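Local coordinates for vivid PAS protein VVD (Neurospora crassa, PDB 3D72) that probably senses blue light through a flavin-binding LOV (PAS-type) domain and, on light activation, forms a rapidly exchanging dimer, at residues D42-D47 against E139-M144; T48-A53 against R71-L76; L16-N21 against I131-E136. The protein carries 1 engineered substitution. One frame throughout, in Å; residues are numbered along the deposited sequence.

In the fold
The three contacts follow one antiparallel PAS sheet from the flavin pocket to the helix packed on its other face. Interactions 1 and 2, with centres about 11 Å apart, both touch the FAD and meet where the loop 42-47 runs into 48-53: Asp47 OD2 forms a salt bridge with Arg74 NH2 at 2.8 Å, and Asp47 O probably accepts from Asn72 ND2 at 2.9 Å. Interaction 3 adjoins interaction 1 through neighbouring strands, with a probable backbone bond of 2.8 Å from Val133 N to Tyr142 O. Interactions 2 and 3 do not touch; their nearest atoms are about 8 Å apart.

Interaction 1 of 3, residues D42-D47 against E139-M144. With FAD (flavin-adenine dinucleotide), chain C.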
loop_
_atom_site.group_PDB
_atom_site.type_symbol
_atom_site.label_atom_id
_atom_site.label_comp_id
_atom_site.label_asym_id
_atom_site.label_seq_id
_atom_site.Cartn_x
_atom_site.Cartn_y
_atom_site.Cartn_z
ATOM N N ASP A 42 -1.762 11.189 -15.718
ATOM C CA ASP A 42 -3.010 10.706 -16.302
ATOM C C ASP A 42 -2.803 10.305 -17.765
ATOM O O ASP A 42 -2.603 11.147 -18.633
ATOM C CB ASP A 42 -4.071 11.800 -16.210
ATOM C CG ASP A 42 -5.471 11.269 -16.422
ATOM O OD1 ASP A 42 -5.618 10.280 -17.158
ATOM O OD2 ASP A 42 -6.427 11.851 -15.867
ATOM N N LEU A 43 -2.858 9.006 -18.035
ATOM C CA LEU A 43 -2.666 8.509 -19.387
ATOM C C LEU A 43 -3.772 8.917 -20.341
ATOM O O LEU A 43 -3.575 8.911 -21.558
ATOM C CB LEU A 43 -2.567 6.982 -19.378
ATOM C CG LEU A 43 -1.376 6.388 -18.626
ATOM C CD1 LEU A 43 -1.526 4.876 -18.531
ATOM C CD2 LEU A 43 -0.091 6.763 -19.337
ATOM N N LYS A 44 -4.925 9.278 -19.786
ATOM C CA LYS A 44 -6.082 9.649 -20.588
ATOM C C LYS A 44 -6.339 11.131 -20.790
ATOM O O LYS A 44 -7.417 11.518 -21.258
ATOM C CB LYS A 44 -7.327 8.965 -20.023
ATOM C CG LYS A 44 -7.593 7.588 -20.622
ATOM C CD LYS A 44 -6.329 6.754 -20.752
ATOM C CE LYS A 44 -6.607 5.447 -21.483
ATOM N NZ LYS A 44 -5.377 4.622 -21.626
ATOM N N GLN A 45 -5.376 11.969 -20.425
ATOM C CA GLN A 45 -5.521 13.398 -20.664
ATOM C C GLN A 45 -4.403 13.796 -21.608
ATOM O O GLN A 45 -3.384 13.116 -21.694
ATOM C CB GLN A 45 -5.457 14.211 -19.369
ATOM C CG GLN A 45 -6.749 14.145 -18.560
ATOM C CD GLN A 45 -6.820 15.198 -17.476
ATOM O OE1 GLN A 45 -7.007 16.388 -17.753
ATOM N NE2 GLN A 45 -6.661 14.770 -16.226
ATOM N N LYS A 46 -4.594 14.899 -22.316
ATOM C CA LYS A 46 -3.609 15.355 -23.282
ATOM C C LYS A 46 -2.191 15.476 -22.751
ATOM O O LYS A 46 -1.934 16.198 -21.799
ATOM C CB LYS A 46 -4.033 16.700 -23.869
ATOM C CG LYS A 46 -2.935 17.391 -24.635
ATOM C CD LYS A 46 -3.335 17.646 -26.059
ATOM C CE LYS A 46 -2.537 18.802 -26.619
ATOM N NZ LYS A 46 -2.828 20.043 -25.842
ATOM N N ASP A 47 -1.286 14.757 -23.407
ATOM C CA ASP A 47 0.138 14.742 -23.099
ATOM C C ASP A 47 0.524 14.207 -21.726
ATOM O O ASP A 47 1.465 14.702 -21.109
ATOM C CB ASP A 47 0.736 16.135 -23.311
ATOM C CG ASP A 47 2.222 16.088 -23.658
ATOM O OD1 ASP A 47 2.699 15.020 -24.118
ATOM O OD2 ASP A 47 2.903 17.122 -23.492
ATOM N N GLU A 139 -8.982 -0.941 -15.877
ATOM C CA GLU A 139 -8.108 -0.724 -17.022
ATOM C C GLU A 139 -7.015 0.281 -16.667
ATOM O O GLU A 139 -7.169 1.067 -15.737
ATOM C CB GLU A 139 -8.926 -0.240 -18.221
ATOM C CG GLU A 139 -9.838 -1.325 -18.786
ATOM C CD GLU A 139 -10.592 -0.890 -20.027
ATOM O OE1 GLU A 139 -11.083 -1.772 -20.761
ATOM O OE2 GLU A 139 -10.706 0.331 -20.268
ATOM N N TYR A 140 -5.901 0.246 -17.392
ATOM C CA TYR A 140 -4.808 1.177 -17.117
ATOM C C TYR A 140 -5.244 2.607 -17.405
ATOM O O TYR A 140 -5.653 2.927 -18.526
ATOM C CB TYR A 140 -3.581 0.817 -17.954
ATOM C CG TYR A 140 -2.875 -0.430 -17.465
ATOM C CD1 TYR A 140 -2.428 -0.527 -16.149
ATOM C CD2 TYR A 140 -2.637 -1.503 -18.321
ATOM C CE1 TYR A 140 -1.759 -1.660 -15.693
ATOM C CE2 TYR A 140 -1.972 -2.645 -17.874
ATOM C CZ TYR A 140 -1.537 -2.714 -16.560
ATOM O OH TYR A 140 -0.887 -3.837 -16.105
ATOM N N ARG A 141 -5.153 3.465 -16.390
ATOM C CA ARG A 141 -5.570 4.865 -16.514
ATOM C C ARG A 141 -4.444 5.834 -16.151
ATOM O O ARG A 141 -4.320 6.919 -16.729
ATOM C CB ARG A 141 -6.784 5.111 -15.604
ATOM C CG ARG A 141 -7.191 6.581 -15.399
ATOM C CD ARG A 141 -7.614 7.226 -16.701
ATOM N NE ARG A 141 -7.848 8.663 -16.551
ATOM C CZ ARG A 141 -8.995 9.219 -16.163
ATOM N NH1 ARG A 141 -9.082 10.538 -16.056
ATOM N NH2 ARG A 141 -10.058 8.470 -15.896
ATOM N N TYR A 142 -3.614 5.430 -15.198
ATOM C CA TYR A 142 -2.521 6.284 -14.755
ATOM C C TYR A 142 -1.184 5.584 -14.848
ATOM O O TYR A 142 -1.103 4.394 -15.117
ATOM C CB TYR A 142 -2.714 6.682 -13.290
ATOM C CG TYR A 142 -4.014 7.371 -13.001
ATOM C CD1 TYR A 142 -5.057 6.704 -12.364
ATOM C CD2 TYR A 142 -4.208 8.690 -13.381
ATOM C CE1 TYR A 142 -6.273 7.345 -12.114
ATOM C CE2 TYR A 142 -5.417 9.337 -13.142
ATOM C CZ TYR A 142 -6.437 8.660 -12.512
ATOM O OH TYR A 142 -7.636 9.298 -12.310
ATOM N N SER A 143 -0.132 6.349 -14.611
ATOM C CA SER A 143 1.211 5.793 -14.570
ATOM C C SER A 143 1.824 6.385 -13.316
ATOM O O SER A 143 1.720 7.597 -13.090
ATOM C CB SER A 143 2.041 6.210 -15.784
ATOM O OG SER A 143 3.357 5.672 -15.674
ATOM N N MET A 144 2.432 5.543 -12.481
ATOM C CA MET A 144 3.078 6.041 -11.275
ATOM C C MET A 144 4.580 6.014 -11.511
ATOM O O MET A 144 5.140 4.988 -11.922
ATOM C CB MET A 144 2.742 5.190 -10.043
ATOM C CG MET A 144 3.365 5.747 -8.742
ATOM S SD MET A 144 2.674 5.125 -7.171
ATOM C CE MET A 144 0.969 5.820 -7.266
HETATM P PA FAD C . 9.317 12.614 -27.479
HETATM O O1A FAD C . 9.109 14.049 -27.145
HETATM O O2A FAD C . 8.566 12.060 -28.630
HETATM O O5B FAD C . 10.875 12.381 -27.678
HETATM C C5B FAD C . 11.453 11.111 -28.038
HETATM C C4B FAD C . 12.916 11.358 -28.394
HETATM O O4B FAD C . 13.462 10.095 -28.817
HETATM C C3B FAD C . 13.156 12.373 -29.532
HETATM O O3B FAD C . 14.038 13.416 -29.206
HETATM C C2B FAD C . 13.638 11.543 -30.717
HETATM O O2B FAD C . 14.629 12.099 -31.540
HETATM C C1B FAD C . 14.041 10.189 -30.126
HETATM N N9A FAD C . 13.547 9.043 -30.866
HETATM C C8A FAD C . 12.248 8.707 -31.126
HETATM N N7A FAD C . 12.103 7.613 -31.837
HETATM C C5A FAD C . 13.405 7.213 -32.085
HETATM C C6A FAD C . 13.940 6.084 -32.802
HETATM N N6A FAD C . 13.147 5.196 -33.408
HETATM N N1A FAD C . 15.296 5.950 -32.870
HETATM C C2A FAD C . 16.074 6.875 -32.245
HETATM N N3A FAD C . 15.687 7.962 -31.538
HETATM C C4A FAD C . 14.288 8.066 -31.510
HETATM N N1 FAD C . 10.933 12.137 -17.538
HETATM C C2 FAD C . 11.971 12.723 -16.889
HETATM O O2 FAD C . 12.928 13.241 -17.493
HETATM N N3 FAD C . 11.987 12.738 -15.485
HETATM C C4 FAD C . 10.987 12.208 -14.667
HETATM O O4 FAD C . 11.104 12.264 -13.422
HETATM C C4X FAD C . 9.919 11.589 -15.350
HETATM N N5 FAD C . 8.863 11.041 -14.598
HETATM C C5X FAD C . 7.821 10.448 -15.289
HETATM C C6 FAD C . 6.739 9.885 -14.544
HETATM C C7 FAD C . 5.655 9.312 -15.165
HETATM C C7M FAD C . 4.559 8.716 -14.271
HETATM C C8 FAD C . 5.557 9.310 -16.579
HETATM C C8M FAD C . 4.378 8.718 -17.324
HETATM C C9 FAD C . 6.640 9.866 -17.351
HETATM C C9A FAD C . 7.765 10.443 -16.737
HETATM N N10 FAD C . 8.882 11.007 -17.478
HETATM C C10 FAD C . 9.909 11.609 -16.785
HETATM C "C1'" FAD C . 8.952 10.976 -18.966
HETATM C "C2'" FAD C . 8.294 12.047 -19.801
HETATM O "O2'" FAD C . 7.059 12.420 -19.179
HETATM C "C3'" FAD C . 8.128 11.478 -21.230
HETATM O "O3'" FAD C . 7.296 10.321 -21.165
HETATM C "C4'" FAD C . 9.492 11.075 -21.883
HETATM O "O4'" FAD C . 10.280 12.236 -22.071
HETATM C "C5'" FAD C . 9.322 10.344 -23.225
HETATM O "O5'" FAD C . 8.166 10.809 -23.939
HETATM P P FAD C . 8.173 12.123 -24.830
HETATM O O1P FAD C . 6.766 12.459 -25.058
HETATM O O2P FAD C . 9.002 13.178 -24.198
HETATM O O3P FAD C . 8.844 11.740 -26.236
HETATM O O HOH W 1 -7.307 12.426 -13.373
HETATM O O HOH W 2 -4.272 2.307 -21.234
#
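An Asx turn and a side-on salt bridge share the carboxylate of Asp42, at the point where strand 38-42 leaves its antiparallel neighbour 140-146. Arg141 grips the acid with two nitrogens, NE to Asp42 OD1 at 2.8 Å and NH1 to Asp42 OD2 at 3.0 Å. The first bond is almost straight (175°) and lies in the guanidinium plane; NH1 meets its oxygen at a tilt, on the syn lone pair, the carboxylate and guanidinium planes being 34° apart. Asp42 OD1 also accepts from Lys44 N, which arrives from the opposite face of the carboxylate to Arg141 NE and closes the Asx turn. Asp42 OD2 takes Gln45 NE2 from above the plane at 3.0 Å, along with a water. With four protein N-H groups and a water around it, the carboxylate is fixed in rotation and probably favours its charged form.

Arg141 and Tyr142 together face Val133 on the next strand, a classic beta bulge in the PAS sheet. In Arg141, chi1 (169°) sets CG over one face of the Tyr142 ring, toward its rim, and the bend at chi2 then swings the guanidinium to Asp42. From Asp42, CA packs obliquely against Tyr142 CD2 at 3.7 Å.

Backbone pairing continues one residue beyond Asp42, as Leu43 N donates to Arg141 O at 2.9 Å. The Leu43 side chain lies along strand 140-146, its CD1 3.5 Å from Tyr142 O. Lys44 crosses the Arg141 chain, and its NZ reaches Tyr140 O through a water. Farther along the strand, Ser143 turns to the flavin pocket, its OG lying 3.6 Å from the FAD methyl C7M.

Interaction 2 of 3, residues T48-A53 against R71-L76. With FAD (flavin-adenine dinucleotide), chain C.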
loop_
_atom_site.group_PDB
_atom_site.type_symbol
_atom_site.label_atom_id
_atom_site.label_comp_id
_atom_site.label_asym_id
_atom_site.label_seq_id
_atom_site.Cartn_x
_atom_site.Cartn_y
_atom_site.Cartn_z
ATOM N N THR A 48 -0.211 13.195 -21.268
ATOM C CA THR A 48 0.057 12.509 -20.000
ATOM C C THR A 48 0.539 13.433 -18.881
ATOM O O THR A 48 1.673 13.321 -18.394
ATOM C CB THR A 48 1.111 11.399 -20.244
ATOM O OG1 THR A 48 0.809 10.735 -21.487
ATOM C CG2 THR A 48 1.099 10.392 -19.121
ATOM N N PRO A 49 -0.327 14.350 -18.434
ATOM C CA PRO A 49 0.025 15.296 -17.374
ATOM C C PRO A 49 0.155 14.764 -15.948
ATOM O O PRO A 49 -0.526 13.816 -15.566
ATOM C CB PRO A 49 -1.088 16.328 -17.477
ATOM C CG PRO A 49 -2.273 15.484 -17.804
ATOM C CD PRO A 49 -1.726 14.544 -18.867
ATOM N N ILE A 50 1.031 15.398 -15.176
ATOM C CA ILE A 50 1.209 15.063 -13.776
ATOM C C ILE A 50 -0.045 15.550 -13.059
ATOM O O ILE A 50 -0.421 16.716 -13.185
ATOM C CB ILE A 50 2.425 15.803 -13.165
ATOM C CG1 ILE A 50 3.718 15.330 -13.836
ATOM C CG2 ILE A 50 2.474 15.582 -11.671
ATOM C CD1 ILE A 50 4.924 16.186 -13.499
ATOM N N VAL A 51 -0.701 14.664 -12.324
ATOM C CA VAL A 51 -1.911 15.045 -11.594
ATOM C C VAL A 51 -1.686 14.930 -10.084
ATOM O O VAL A 51 -2.531 15.328 -9.283
ATOM C CB VAL A 51 -3.149 14.196 -12.028
ATOM C CG1 VAL A 51 -3.518 14.524 -13.468
ATOM C CG2 VAL A 51 -2.862 12.712 -11.891
ATOM N N TYR A 52 -0.540 14.371 -9.698
ATOM C CA TYR A 52 -0.170 14.255 -8.288
ATOM C C TYR A 52 1.340 14.179 -8.149
ATOM O O TYR A 52 1.990 13.470 -8.905
ATOM C CB TYR A 52 -0.771 13.004 -7.636
ATOM C CG TYR A 52 -0.358 12.864 -6.185
ATOM C CD1 TYR A 52 0.797 12.166 -5.823
ATOM C CD2 TYR A 52 -1.084 13.495 -5.183
ATOM C CE1 TYR A 52 1.215 12.110 -4.493
ATOM C CE2 TYR A 52 -0.674 13.445 -3.857
ATOM C CZ TYR A 52 0.472 12.756 -3.521
ATOM O OH TYR A 52 0.863 12.738 -2.204
ATOM N N ALA A 53 1.887 14.915 -7.183
ATOM C CA ALA A 53 3.328 14.900 -6.933
ATOM C C ALA A 53 3.561 14.830 -5.432
ATOM O O ALA A 53 2.983 15.601 -4.666
ATOM C CB ALA A 53 3.990 16.149 -7.517
ATOM N N ARG A 71 1.499 19.441 -16.135
ATOM C CA ARG A 71 2.515 19.406 -17.179
ATOM C C ARG A 71 3.048 17.992 -17.366
ATOM O O ARG A 71 2.902 17.152 -16.488
ATOM C CB ARG A 71 3.689 20.312 -16.795
ATOM C CG ARG A 71 3.291 21.737 -16.430
ATOM C CD ARG A 71 4.434 22.475 -15.739
ATOM N NE ARG A 71 5.610 22.633 -16.591
ATOM C CZ ARG A 71 6.707 23.302 -16.242
ATOM N NH1 ARG A 71 7.726 23.395 -17.086
ATOM N NH2 ARG A 71 6.790 23.882 -15.049
ATOM N N ASN A 72 3.652 17.743 -18.525
ATOM C CA ASN A 72 4.268 16.452 -18.806
ATOM C C ASN A 72 5.616 16.559 -18.096
ATOM O O ASN A 72 6.248 17.609 -18.102
ATOM C CB ASN A 72 4.464 16.262 -20.309
ATOM C CG ASN A 72 5.089 14.930 -20.645
ATOM O OD1 ASN A 72 6.305 14.747 -20.515
ATOM N ND2 ASN A 72 4.263 13.986 -21.071
ATOM N N CYS A 73 6.057 15.471 -17.484
ATOM C CA CYS A 73 7.294 15.495 -16.725
ATOM C C CYS A 73 8.571 15.743 -17.515
ATOM O O CYS A 73 9.626 15.931 -16.919
ATOM C CB CYS A 73 7.419 14.194 -15.939
ATOM S SG CYS A 73 8.441 14.331 -14.426
ATOM N N ARG A 74 8.491 15.759 -18.841
ATOM C CA ARG A 74 9.703 15.974 -19.628
ATOM C C ARG A 74 10.371 17.320 -19.367
ATOM O O ARG A 74 11.525 17.509 -19.756
ATOM C CB ARG A 74 9.423 15.829 -21.133
ATOM C CG ARG A 74 8.607 16.963 -21.735
ATOM C CD ARG A 74 8.551 16.852 -23.263
ATOM N NE ARG A 74 7.658 15.789 -23.720
ATOM C CZ ARG A 74 6.332 15.880 -23.766
ATOM N NH1 ARG A 74 5.611 14.850 -24.196
ATOM N NH2 ARG A 74 5.726 17.000 -23.402
ATOM N N PHE A 75 9.678 18.248 -18.710
ATOM C CA PHE A 75 10.285 19.557 -18.446
ATOM C C PHE A 75 11.561 19.445 -17.615
ATOM O O PHE A 75 12.391 20.341 -17.633
ATOM C CB PHE A 75 9.290 20.504 -17.753
ATOM C CG PHE A 75 8.977 20.141 -16.328
ATOM C CD1 PHE A 75 9.813 20.546 -15.287
ATOM C CD2 PHE A 75 7.833 19.406 -16.020
ATOM C CE1 PHE A 75 9.520 20.219 -13.968
ATOM C CE2 PHE A 75 7.536 19.076 -14.699
ATOM C CZ PHE A 75 8.374 19.483 -13.672
ATOM N N LEU A 76 11.716 18.342 -16.887
ATOM C CA LEU A 76 12.904 18.145 -16.066
ATOM C C LEU A 76 14.138 17.891 -16.928
ATOM O O LEU A 76 15.262 17.932 -16.433
ATOM C CB LEU A 76 12.710 16.957 -15.105
ATOM C CG LEU A 76 11.706 17.134 -13.959
ATOM C CD1 LEU A 76 11.580 15.830 -13.178
ATOM C CD2 LEU A 76 12.168 18.249 -13.038
HETATM P PA FAD C . 9.317 12.614 -27.479
HETATM O O1A FAD C . 9.109 14.049 -27.145
HETATM O O2A FAD C . 8.566 12.060 -28.630
HETATM O O5B FAD C . 10.875 12.381 -27.678
HETATM C C5B FAD C . 11.453 11.111 -28.038
HETATM C C4B FAD C . 12.916 11.358 -28.394
HETATM O O4B FAD C . 13.462 10.095 -28.817
HETATM C C3B FAD C . 13.156 12.373 -29.532
HETATM O O3B FAD C . 14.038 13.416 -29.206
HETATM C C2B FAD C . 13.638 11.543 -30.717
HETATM O O2B FAD C . 14.629 12.099 -31.540
HETATM C C1B FAD C . 14.041 10.189 -30.126
HETATM N N9A FAD C . 13.547 9.043 -30.866
HETATM C C8A FAD C . 12.248 8.707 -31.126
HETATM N N7A FAD C . 12.103 7.613 -31.837
HETATM C C5A FAD C . 13.405 7.213 -32.085
HETATM C C6A FAD C . 13.940 6.084 -32.802
HETATM N N6A FAD C . 13.147 5.196 -33.408
HETATM N N1A FAD C . 15.296 5.950 -32.870
HETATM C C2A FAD C . 16.074 6.875 -32.245
HETATM N N3A FAD C . 15.687 7.962 -31.538
HETATM C C4A FAD C . 14.288 8.066 -31.510
HETATM N N1 FAD C . 10.933 12.137 -17.538
HETATM C C2 FAD C . 11.971 12.723 -16.889
HETATM O O2 FAD C . 12.928 13.241 -17.493
HETATM N N3 FAD C . 11.987 12.738 -15.485
HETATM C C4 FAD C . 10.987 12.208 -14.667
HETATM O O4 FAD C . 11.104 12.264 -13.422
HETATM C C4X FAD C . 9.919 11.589 -15.350
HETATM N N5 FAD C . 8.863 11.041 -14.598
HETATM C C5X FAD C . 7.821 10.448 -15.289
HETATM C C6 FAD C . 6.739 9.885 -14.544
HETATM C C7 FAD C . 5.655 9.312 -15.165
HETATM C C7M FAD C . 4.559 8.716 -14.271
HETATM C C8 FAD C . 5.557 9.310 -16.579
HETATM C C8M FAD C . 4.378 8.718 -17.324
HETATM C C9 FAD C . 6.640 9.866 -17.351
HETATM C C9A FAD C . 7.765 10.443 -16.737
HETATM N N10 FAD C . 8.882 11.007 -17.478
HETATM C C10 FAD C . 9.909 11.609 -16.785
HETATM C "C1'" FAD C . 8.952 10.976 -18.966
HETATM C "C2'" FAD C . 8.294 12.047 -19.801
HETATM O "O2'" FAD C . 7.059 12.420 -19.179
HETATM C "C3'" FAD C . 8.128 11.478 -21.230
HETATM O "O3'" FAD C . 7.296 10.321 -21.165
HETATM C "C4'" FAD C . 9.492 11.075 -21.883
HETATM O "O4'" FAD C . 10.280 12.236 -22.071
HETATM C "C5'" FAD C . 9.322 10.344 -23.225
HETATM O "O5'" FAD C . 8.166 10.809 -23.939
HETATM P P FAD C . 8.173 12.123 -24.830
HETATM O O1P FAD C . 6.766 12.459 -25.058
HETATM O O2P FAD C . 9.002 13.178 -24.198
HETATM O O3P FAD C . 8.844 11.740 -26.236
HETATM O O HOH W 3 4.471 12.987 -17.861
#
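Backbone pairing joins Ile50, at the start of strand 50-53, to Arg71: Ile50 N donates to Arg71 O at 2.9 Å in a fairly straight bond (165°). The same carbonyl receives a CA-H contact from Pro49. A water adds a second bridge, giving a hydrogen to Thr48 O and another to FAD O2' while accepting from Cys73 N.

Apolar contact is made by the tip of Ile50. Its CD1 packs on Cys73 CB at 4.0 Å and meets the edge of the Phe75 ring at CE2, 4.1 Å away; one face of that ring is overlaid, off centre, by the guanidinium of Arg71, whose NH2 bonds to Glu67 O.

Residues 70-77 carry the GXNCRFLQ signature of LOV domains, and Cys73 corresponds to the cysteine that in this family forms the light-induced adduct with flavin C4a (C4X here). Its SG, anti to the backbone N (chi1 -154°), lies 3.2 Å from FAD C4X, consistent with that role.

Polar contacts with the cofactor flank the cysteine. Asn72 OD1 accepts from FAD O2' at 2.8 Å and also from Arg74 N in an Asx turn, while sitting over the centre of the Arg74 guanidinium. Arg74 meets the flavin-side phosphate edge-on, with NE to FAD O2P at 3.0 Å and NH1 to FAD O1P at 2.8 Å, and its NH2 forms a salt bridge with Asp47.

Interaction 3 of 3, residues L16-N21 against I131-E136; sequences LIQIMN and IPVRDE
Ile19 of helix 12-21 packs its side chain against strand 123-134, touching both Ile131 and Val133. The CB bond points toward the strand. From there the longer branch continues beside the backbone N (chi1 -70°) and stays extended (chi2 170°). CG1 is the first atom to touch, 4.0 Å from Ile131 CG2, with the two isoleucine chains set at a slant to one another. At the tip, CD1 lies 4.1 Å from Val133 CG2, and the valine is crossed at about a right angle; the same methyl is 4.1 Å from Ile131 CB. Met144 of the adjoining strand also packs against Ile19.

One residue earlier, Gln18 reaches out with its chain extended and lays its amide along the backbone of Arg134, CD being 3.7 Å from Arg134 N. Arg134 is engaged elsewhere at its charged end, where NH1 bonds to Gly138 O and the guanidinium makes a cation-pi contact with Tyr140.

The axes of helix segment 16-21 and strand segment 131-134 approach to 8.9 Å, with 118° between their directions, as the N-terminal helix packs across the PAS sheet on the face turned from the flavin. Another side of the helix meets the second subunit, where Met20 packs on its counterpart. Apolar packing by Ile19 and the Gln18 amide facing the Arg134 backbone carry similar weight, implying a mixed contact: branched carbons set the spacing and the amide adds polar complementarity.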
loop_
_atom_site.group_PDB
_atom_site.type_symbol
_atom_site.label_atom_id
_atom_site.label_comp_id
_atom_site.label_asym_id
_atom_site.label_seq_id
_atom_site.Cartn_x
_atom_site.Cartn_y
_atom_site.Cartn_z
ATOM N N LEU A 16 -0.249 2.273 -4.688
ATOM C CA LEU A 16 1.033 1.743 -4.216
ATOM C C LEU A 16 0.826 0.279 -3.822
ATOM O O LEU A 16 1.665 -0.574 -4.111
ATOM C CB LEU A 16 1.549 2.546 -3.022
ATOM C CG LEU A 16 2.099 3.937 -3.356
ATOM C CD1 LEU A 16 2.217 4.767 -2.086
ATOM C CD2 LEU A 16 3.465 3.803 -4.031
ATOM N N ILE A 17 -0.299 -0.015 -3.172
ATOM C CA ILE A 17 -0.605 -1.390 -2.784
ATOM C C ILE A 17 -0.764 -2.228 -4.049
ATOM O O ILE A 17 -0.265 -3.347 -4.138
ATOM C CB ILE A 17 -1.897 -1.441 -1.928
ATOM C CG1 ILE A 17 -1.617 -0.816 -0.557
ATOM C CG2 ILE A 17 -2.382 -2.879 -1.767
ATOM C CD1 ILE A 17 -2.871 -0.520 0.251
ATOM N N GLN A 18 -1.443 -1.672 -5.045
ATOM C CA GLN A 18 -1.644 -2.383 -6.300
ATOM C C GLN A 18 -0.300 -2.733 -6.935
ATOM O O GLN A 18 -0.098 -3.854 -7.419
ATOM C CB GLN A 18 -2.450 -1.513 -7.258
ATOM C CG GLN A 18 -2.627 -2.112 -8.633
ATOM C CD GLN A 18 -3.308 -1.158 -9.589
ATOM O OE1 GLN A 18 -4.221 -0.417 -9.201
ATOM N NE2 GLN A 18 -2.881 -1.181 -10.849
ATOM N N ILE A 19 0.618 -1.769 -6.932
ATOM C CA ILE A 19 1.935 -1.985 -7.519
ATOM C C ILE A 19 2.711 -3.062 -6.769
ATOM O O ILE A 19 3.255 -3.977 -7.388
ATOM C CB ILE A 19 2.750 -0.672 -7.560
ATOM C CG1 ILE A 19 2.134 0.268 -8.600
ATOM C CG2 ILE A 19 4.221 -0.968 -7.892
ATOM C CD1 ILE A 19 2.685 1.673 -8.588
ATOM N N MET A 20 2.749 -2.975 -5.442
ATOM C CA MET A 20 3.482 -3.979 -4.669
ATOM C C MET A 20 2.874 -5.378 -4.750
ATOM O O MET A 20 3.561 -6.368 -4.513
ATOM C CB MET A 20 3.593 -3.551 -3.207
ATOM C CG MET A 20 4.548 -2.378 -2.997
ATOM S SD MET A 20 4.758 -1.968 -1.258
ATOM C CE MET A 20 3.346 -0.820 -1.037
ATOM N N ASN A 21 1.592 -5.461 -5.085
ATOM C CA ASN A 21 0.899 -6.749 -5.187
ATOM C C ASN A 21 0.768 -7.260 -6.626
ATOM O O ASN A 21 0.201 -8.332 -6.844
ATOM C CB ASN A 21 -0.511 -6.635 -4.590
ATOM C CG ASN A 21 -0.525 -6.716 -3.074
ATOM O OD1 ASN A 21 -0.672 -7.795 -2.500
ATOM N ND2 ASN A 21 -0.379 -5.577 -2.418
ATOM N N ILE A 131 5.430 2.630 -13.609
ATOM C CA ILE A 131 4.575 1.450 -13.578
ATOM C C ILE A 131 3.137 1.847 -13.884
ATOM O O ILE A 131 2.595 2.726 -13.216
ATOM C CB ILE A 131 4.584 0.809 -12.166
ATOM C CG1 ILE A 131 6.028 0.584 -11.692
ATOM C CG2 ILE A 131 3.816 -0.498 -12.182
ATOM C CD1 ILE A 131 6.794 -0.433 -12.508
ATOM N N PRO A 132 2.508 1.225 -14.903
ATOM C CA PRO A 132 1.121 1.591 -15.202
ATOM C C PRO A 132 0.208 1.162 -14.066
ATOM O O PRO A 132 0.439 0.136 -13.427
ATOM C CB PRO A 132 0.828 0.829 -16.487
ATOM C CG PRO A 132 1.652 -0.401 -16.327
ATOM C CD PRO A 132 2.961 0.149 -15.802
ATOM N N VAL A 133 -0.845 1.946 -13.856
ATOM C CA VAL A 133 -1.801 1.730 -12.782
ATOM C C VAL A 133 -3.256 1.638 -13.262
ATOM O O VAL A 133 -3.702 2.436 -14.092
ATOM C CB VAL A 133 -1.667 2.892 -11.757
ATOM C CG1 VAL A 133 -2.685 2.758 -10.652
ATOM C CG2 VAL A 133 -0.255 2.897 -11.184
ATOM N N ARG A 134 -3.986 0.656 -12.740
ATOM C CA ARG A 134 -5.393 0.475 -13.095
ATOM C C ARG A 134 -6.269 1.257 -12.125
ATOM O O ARG A 134 -6.006 1.263 -10.923
ATOM C CB ARG A 134 -5.778 -1.005 -12.999
ATOM C CG ARG A 134 -4.935 -1.939 -13.837
ATOM C CD ARG A 134 -5.271 -3.395 -13.512
ATOM N NE ARG A 134 -4.398 -4.330 -14.216
ATOM C CZ ARG A 134 -4.445 -4.529 -15.524
ATOM N NH1 ARG A 134 -5.323 -3.860 -16.253
ATOM N NH2 ARG A 134 -3.617 -5.384 -16.103
ATOM N N ASP A 135 -7.306 1.924 -12.625
ATOM C CA ASP A 135 -8.203 2.637 -11.718
ATOM C C ASP A 135 -9.386 1.722 -11.389
ATOM O O ASP A 135 -9.290 0.509 -11.556
ATOM C CB ASP A 135 -8.676 3.961 -12.324
ATOM C CG ASP A 135 -9.484 3.775 -13.585
ATOM O OD1 ASP A 135 -9.694 2.622 -14.009
ATOM O OD2 ASP A 135 -9.908 4.802 -14.152
ATOM N N GLU A 136 -10.501 2.289 -10.936
ATOM C CA GLU A 136 -11.659 1.470 -10.567
ATOM C C GLU A 136 -12.287 0.700 -11.724
ATOM O O GLU A 136 -13.020 -0.266 -11.505
ATOM C CB GLU A 136 -12.725 2.332 -9.880
ATOM C CG GLU A 136 -12.271 2.911 -8.548
ATOM C CD GLU A 136 -11.998 1.849 -7.490
ATOM O OE1 GLU A 136 -11.472 2.204 -6.411
ATOM O OE2 GLU A 136 -12.312 0.662 -7.729
#